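Local coordinates for protein caspase Nc subunit 1 (Drosophila melanogaster, PDB 2FP3) that is a cysteine protease, an initiator caspase that sets off the cascade of caspases carrying out apoptosis in the fly, at residues Met55-Ile69 with Tyr123-Thr136. The protein carries 2 engineered substitutions. Numbering follows the deposited sequence.
Sequences MQSRFNRGVLLMVNI and YVQNTECFVMVLMT
Two neighbouring parallel strands in the central sheet of the caspase fold, 62-68 and 130-135, pair here through Val63, Leu65 and Val67, whose N-H and C=O groups bond to the backbone on either side of Phe130, Met132 and Leu134. The axes lie 4.6 Å apart and only 10° from parallel; the ladder runs from Val63 N to Cys129 O (2.8 Å) as far as Ile69 N to Met135 O.

Apolar residues suit the face of Leu64, Met66 and Val133, on which helix 82-95 packs through Phe93, Leu89 and Ile90. Here Leu64 reaches across the strands: CG is anti to the backbone N (chi1 162°), and CD1 lies 3.9 Å from Val131 CG1 and also touches Val133 CG2. Further along, Met135 bends at its thioether, bringing CE to 3.8 Å from Met66 SD and against the amide of Asn68, whose polar atoms bond to Ser86, Ala82 and Arg79. On the other face Leu65 and Met132 run side by side, Leu65 CB meets Phe130 CZ, and Val67 CG1 packs 3.5 Å from Leu134 CD1.

Glu128 plugs into the segment 55-61 leading into the first strand. Its carboxylate takes Gln56 N on OE2 (2.8 Å), while OE1 accepts from Ser57 N, Ser57 OG (2.8 Å, from above the carboxylate plane) and Arg61 NE (3.1 Å, a salt bridge with OE1 near the guanidinium plane but the carboxylate turned 57° from it). Ser57 OG also accepts from Asn60 N, an ST motif. Lys54 forms a second salt bridge to OE2, and Arg61 NH2 bonds to Phe313 O.

A long, flexible acid thus pays for its burial with two cations and several N-H groups, which probably keeps it ionised; at the far end the pairing carries on to Ile69 and Thr136, next to His137, the presumed catalytic histidine.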
loop_
_atom_site.group_PDB
_atom_site.type_symbol
_atom_site.label_atom_id
_atom_site.label_comp_id
_atom_site.label_asym_id
_atom_site.label_seq_id
_atom_site.Cartn_x
_atom_site.Cartn_y
_atom_site.Cartn_z
ATOM N N MET A 55 3.753 16.225 -6.290
ATOM C CA MET A 55 2.713 15.997 -5.291
ATOM C C MET A 55 2.237 17.353 -4.770
ATOM O O MET A 55 2.416 17.676 -3.592
ATOM C CB MET A 55 3.263 15.183 -4.121
ATOM C CG MET A 55 3.642 13.768 -4.481
ATOM S SD MET A 55 2.220 12.809 -4.985
ATOM C CE MET A 55 1.699 12.090 -3.427
ATOM N N GLN A 56 1.609 18.139 -5.638
ATOM C CA GLN A 56 1.159 19.469 -5.247
ATOM C C GLN A 56 -0.249 19.892 -5.677
ATOM O O GLN A 56 -0.666 21.014 -5.382
ATOM C CB GLN A 56 2.190 20.486 -5.742
ATOM C CG GLN A 56 2.741 20.147 -7.117
ATOM C CD GLN A 56 3.943 21.002 -7.522
ATOM O OE1 GLN A 56 5.002 20.965 -6.885
ATOM N NE2 GLN A 56 3.781 21.773 -8.594
ATOM N N SER A 57 -0.987 19.011 -6.356
ATOM C CA SER A 57 -2.345 19.343 -6.802
ATOM C C SER A 57 -3.230 19.431 -5.575
ATOM O O SER A 57 -2.841 18.962 -4.509
ATOM C CB SER A 57 -2.897 18.254 -7.723
ATOM O OG SER A 57 -3.534 17.226 -6.976
ATOM N N ARG A 58 -4.420 20.012 -5.693
ATOM C CA ARG A 58 -5.258 20.079 -4.502
ATOM C C ARG A 58 -6.444 19.140 -4.402
ATOM O O ARG A 58 -7.109 19.114 -3.378
ATOM C CB ARG A 58 -5.698 21.519 -4.196
ATOM C CG ARG A 58 -6.172 22.365 -5.347
ATOM C CD ARG A 58 -6.311 23.791 -4.839
ATOM N NE ARG A 58 -6.656 24.752 -5.879
ATOM C CZ ARG A 58 -6.692 26.065 -5.684
ATOM N NH1 ARG A 58 -6.402 26.568 -4.492
ATOM N NH2 ARG A 58 -7.024 26.877 -6.679
ATOM N N PHE A 59 -6.712 18.357 -5.437
ATOM C CA PHE A 59 -7.815 17.399 -5.357
ATOM C C PHE A 59 -7.440 16.071 -6.008
ATOM O O PHE A 59 -8.212 15.117 -5.985
ATOM C CB PHE A 59 -9.076 17.961 -6.010
ATOM C CG PHE A 59 -9.522 19.267 -5.423
ATOM C CD1 PHE A 59 -9.269 20.464 -6.085
ATOM C CD2 PHE A 59 -10.119 19.308 -4.171
ATOM C CE1 PHE A 59 -9.597 21.680 -5.499
ATOM C CE2 PHE A 59 -10.450 20.522 -3.576
ATOM C CZ PHE A 59 -10.187 21.706 -4.238
ATOM N N ASN A 60 -6.238 16.016 -6.569
ATOM C CA ASN A 60 -5.752 14.825 -7.241
ATOM C C ASN A 60 -4.430 14.351 -6.642
ATOM O O ASN A 60 -3.575 13.824 -7.350
ATOM C CB ASN A 60 -5.565 15.138 -8.724
ATOM C CG ASN A 60 -6.874 15.176 -9.482
ATOM O OD1 ASN A 60 -7.469 14.139 -9.750
ATOM N ND2 ASN A 60 -7.330 16.370 -9.827
ATOM N N ARG A 61 -4.266 14.535 -5.336
ATOM C CA ARG A 61 -3.033 14.156 -4.659
ATOM C C ARG A 61 -2.735 12.667 -4.781
ATOM O O ARG A 61 -1.588 12.282 -5.003
ATOM C CB ARG A 61 -3.085 14.572 -3.183
ATOM C CG ARG A 61 -1.780 14.389 -2.437
ATOM C CD ARG A 61 -0.587 14.921 -3.239
ATOM N NE ARG A 61 -0.681 16.357 -3.505
ATOM C CZ ARG A 61 -0.508 17.308 -2.591
ATOM N NH1 ARG A 61 -0.223 16.985 -1.337
ATOM N NH2 ARG A 61 -0.633 18.584 -2.927
ATOM N N GLY A 62 -3.763 11.833 -4.646
ATOM C CA GLY A 62 -3.550 10.404 -4.774
ATOM C C GLY A 62 -4.800 9.545 -4.752
ATOM O O GLY A 62 -5.885 9.987 -4.343
ATOM N N VAL A 63 -4.653 8.307 -5.218
ATOM C CA VAL A 63 -5.750 7.352 -5.223
ATOM C C VAL A 63 -5.284 6.113 -4.461
ATOM O O VAL A 63 -4.199 5.579 -4.717
ATOM C CB VAL A 63 -6.142 6.911 -6.657
ATOM C CG1 VAL A 63 -7.055 5.691 -6.585
ATOM C CG2 VAL A 63 -6.859 8.051 -7.409
ATOM N N LEU A 64 -6.103 5.668 -3.519
ATOM C CA LEU A 64 -5.794 4.481 -2.741
ATOM C C LEU A 64 -6.807 3.389 -3.032
ATOM O O LEU A 64 -8.017 3.598 -2.921
ATOM C CB LEU A 64 -5.828 4.775 -1.234
ATOM C CG LEU A 64 -5.942 3.506 -0.370
ATOM C CD1 LEU A 64 -4.683 2.681 -0.537
ATOM C CD2 LEU A 64 -6.150 3.861 1.106
ATOM N N LEU A 65 -6.312 2.225 -3.424
ATOM C CA LEU A 65 -7.183 1.083 -3.664
ATOM C C LEU A 65 -6.915 0.194 -2.463
ATOM O O LEU A 65 -5.823 -0.364 -2.337
ATOM C CB LEU A 65 -6.802 0.339 -4.947
ATOM C CG LEU A 65 -7.488 -1.032 -5.076
ATOM C CD1 LEU A 65 -9.002 -0.840 -5.128
ATOM C CD2 LEU A 65 -6.996 -1.753 -6.323
ATOM N N MET A 66 -7.889 0.087 -1.565
ATOM C CA MET A 66 -7.712 -0.734 -0.378
ATOM C C MET A 66 -8.605 -1.960 -0.419
ATOM O O MET A 66 -9.824 -1.840 -0.472
ATOM C CB MET A 66 -8.026 0.058 0.883
ATOM C CG MET A 66 -7.327 -0.495 2.104
ATOM S SD MET A 66 -8.288 -0.373 3.602
ATOM C CE MET A 66 -8.345 1.370 3.840
ATOM N N VAL A 67 -7.997 -3.138 -0.397
ATOM C CA VAL A 67 -8.755 -4.381 -0.422
ATOM C C VAL A 67 -8.403 -5.230 0.807
ATOM O O VAL A 67 -7.312 -5.788 0.899
ATOM C CB VAL A 67 -8.457 -5.166 -1.711
ATOM C CG1 VAL A 67 -9.124 -6.529 -1.663
ATOM C CG2 VAL A 67 -8.933 -4.371 -2.919
ATOM N N ASN A 68 -9.330 -5.304 1.756
ATOM C CA ASN A 68 -9.126 -6.065 2.983
ATOM C C ASN A 68 -10.014 -7.317 2.985
ATOM O O ASN A 68 -11.200 -7.244 3.316
ATOM C CB ASN A 68 -9.465 -5.190 4.196
ATOM C CG ASN A 68 -8.776 -5.653 5.470
ATOM O OD1 ASN A 68 -8.225 -6.752 5.531
ATOM N ND2 ASN A 68 -8.812 -4.812 6.500
ATOM N N ILE A 69 -9.440 -8.454 2.603
ATOM C CA ILE A 69 -10.168 -9.725 2.565
ATOM C C ILE A 69 -10.089 -10.367 3.951
ATOM O O ILE A 69 -8.995 -10.579 4.478
ATOM C CB ILE A 69 -9.536 -10.689 1.539
ATOM C CG1 ILE A 69 -9.476 -10.017 0.166
ATOM C CG2 ILE A 69 -10.333 -11.980 1.468
ATOM C CD1 ILE A 69 -8.813 -10.860 -0.897
ATOM N N TYR A 123 -10.431 9.039 -12.357
ATOM C CA TYR A 123 -9.751 9.437 -11.119
ATOM C C TYR A 123 -8.246 9.221 -11.168
ATOM O O TYR A 123 -7.466 10.108 -10.825
ATOM C CB TYR A 123 -10.310 8.678 -9.907
ATOM C CG TYR A 123 -11.763 8.955 -9.590
ATOM C CD1 TYR A 123 -12.768 8.064 -9.985
ATOM C CD2 TYR A 123 -12.137 10.102 -8.879
ATOM C CE1 TYR A 123 -14.112 8.305 -9.675
ATOM C CE2 TYR A 123 -13.478 10.351 -8.564
ATOM C CZ TYR A 123 -14.455 9.450 -8.966
ATOM O OH TYR A 123 -15.771 9.690 -8.658
ATOM N N VAL A 124 -7.842 8.027 -11.577
ATOM C CA VAL A 124 -6.430 7.706 -11.659
ATOM C C VAL A 124 -5.756 8.422 -12.824
ATOM O O VAL A 124 -4.563 8.723 -12.775
ATOM C CB VAL A 124 -6.227 6.182 -11.799
ATOM C CG1 VAL A 124 -4.797 5.887 -12.199
ATOM C CG2 VAL A 124 -6.561 5.492 -10.474
ATOM N N GLN A 125 -6.523 8.693 -13.872
ATOM C CA GLN A 125 -5.983 9.361 -15.045
ATOM C C GLN A 125 -5.321 10.676 -14.668
ATOM O O GLN A 125 -4.282 11.040 -15.218
ATOM C CB GLN A 125 -7.099 9.612 -16.067
ATOM C CG GLN A 125 -6.695 10.472 -17.248
ATOM C CD GLN A 125 -7.769 10.531 -18.325
ATOM O OE1 GLN A 125 -8.955 10.716 -18.031
ATOM N NE2 GLN A 125 -7.356 10.383 -19.578
ATOM N N ASN A 126 -5.907 11.380 -13.709
ATOM C CA ASN A 126 -5.358 12.661 -13.309
ATOM C C ASN A 126 -4.721 12.709 -11.927
ATOM O O ASN A 126 -4.294 13.776 -11.474
ATOM C CB ASN A 126 -6.454 13.717 -13.416
ATOM C CG ASN A 126 -7.034 13.791 -14.814
ATOM O OD1 ASN A 126 -6.290 13.834 -15.810
ATOM N ND2 ASN A 126 -8.355 13.799 -14.907
ATOM N N THR A 127 -4.642 11.562 -11.256
ATOM C CA THR A 127 -4.069 11.549 -9.931
ATOM C C THR A 127 -2.561 11.667 -10.008
ATOM O O THR A 127 -1.945 11.312 -11.021
ATOM C CB THR A 127 -4.440 10.263 -9.151
ATOM O OG1 THR A 127 -4.101 10.450 -7.774
ATOM C CG2 THR A 127 -3.688 9.040 -9.697
ATOM N N GLU A 128 -1.968 12.161 -8.927
ATOM C CA GLU A 128 -0.528 12.328 -8.872
ATOM C C GLU A 128 0.171 11.102 -8.317
ATOM O O GLU A 128 1.366 10.931 -8.539
ATOM C CB GLU A 128 -0.161 13.536 -7.991
ATOM C CG GLU A 128 -0.543 14.897 -8.571
ATOM C CD GLU A 128 -0.321 16.033 -7.593
ATOM O OE1 GLU A 128 -1.013 16.087 -6.560
ATOM O OE2 GLU A 128 0.555 16.875 -7.860
ATOM N N CYS A 129 -0.566 10.244 -7.614
ATOM C CA CYS A 129 0.042 9.076 -6.977
ATOM C C CYS A 129 -0.929 7.905 -6.767
ATOM O O CYS A 129 -2.107 8.106 -6.455
ATOM C CB CYS A 129 0.625 9.519 -5.623
ATOM S SG CYS A 129 1.322 8.221 -4.580
ATOM N N PHE A 130 -0.433 6.682 -6.932
ATOM C CA PHE A 130 -1.284 5.514 -6.742
ATOM C C PHE A 130 -0.753 4.565 -5.672
ATOM O O PHE A 130 0.397 4.135 -5.722
ATOM C CB PHE A 130 -1.434 4.734 -8.044
ATOM C CG PHE A 130 -2.311 3.524 -7.917
ATOM C CD1 PHE A 130 -3.694 3.638 -8.036
ATOM C CD2 PHE A 130 -1.763 2.283 -7.602
ATOM C CE1 PHE A 130 -4.522 2.534 -7.840
ATOM C CE2 PHE A 130 -2.585 1.166 -7.401
ATOM C CZ PHE A 130 -3.963 1.292 -7.518
ATOM N N VAL A 131 -1.599 4.237 -4.705
ATOM C CA VAL A 131 -1.220 3.311 -3.646
ATOM C C VAL A 131 -2.288 2.242 -3.518
ATOM O O VAL A 131 -3.476 2.544 -3.393
ATOM C CB VAL A 131 -1.086 4.010 -2.273
ATOM C CG1 VAL A 131 -0.804 2.975 -1.192
ATOM C CG2 VAL A 131 0.044 5.033 -2.310
ATOM N N MET A 132 -1.877 0.983 -3.588
ATOM C CA MET A 132 -2.830 -0.104 -3.416
ATOM C C MET A 132 -2.384 -0.889 -2.194
ATOM O O MET A 132 -1.189 -1.139 -2.012
ATOM C CB MET A 132 -2.861 -1.041 -4.634
ATOM C CG MET A 132 -3.759 -2.282 -4.419
ATOM S SD MET A 132 -3.651 -3.601 -5.685
ATOM C CE MET A 132 -2.040 -4.285 -5.347
ATOM N N VAL A 133 -3.333 -1.240 -1.333
ATOM C CA VAL A 133 -3.006 -2.039 -0.167
ATOM C C VAL A 133 -3.926 -3.244 -0.180
ATOM O O VAL A 133 -5.142 -3.114 -0.025
ATOM C CB VAL A 133 -3.191 -1.274 1.160
ATOM C CG1 VAL A 133 -2.786 -2.169 2.319
ATOM C CG2 VAL A 133 -2.336 -0.015 1.169
ATOM N N LEU A 134 -3.337 -4.414 -0.403
ATOM C CA LEU A 134 -4.089 -5.657 -0.436
ATOM C C LEU A 134 -3.760 -6.430 0.824
ATOM O O LEU A 134 -2.606 -6.787 1.063
ATOM C CB LEU A 134 -3.718 -6.486 -1.668
ATOM C CG LEU A 134 -4.320 -7.894 -1.765
ATOM C CD1 LEU A 134 -5.844 -7.808 -1.782
ATOM C CD2 LEU A 134 -3.815 -8.584 -3.019
ATOM N N MET A 135 -4.775 -6.674 1.641
ATOM C CA MET A 135 -4.580 -7.408 2.880
ATOM C C MET A 135 -5.335 -8.724 2.842
ATOM O O MET A 135 -6.562 -8.745 2.865
ATOM C CB MET A 135 -5.040 -6.556 4.061
ATOM C CG MET A 135 -4.216 -5.301 4.200
ATOM S SD MET A 135 -4.927 -4.091 5.288
ATOM C CE MET A 135 -6.328 -3.526 4.280
ATOM N N THR A 136 -4.582 -9.816 2.768
ATOM C CA THR A 136 -5.149 -11.159 2.721
ATOM C C THR A 136 -4.093 -12.170 3.178
ATOM O O THR A 136 -3.091 -11.798 3.782
ATOM C CB THR A 136 -5.582 -11.507 1.292
ATOM O OG1 THR A 136 -6.148 -12.823 1.261
ATOM C CG2 THR A 136 -4.385 -11.455 0.367
#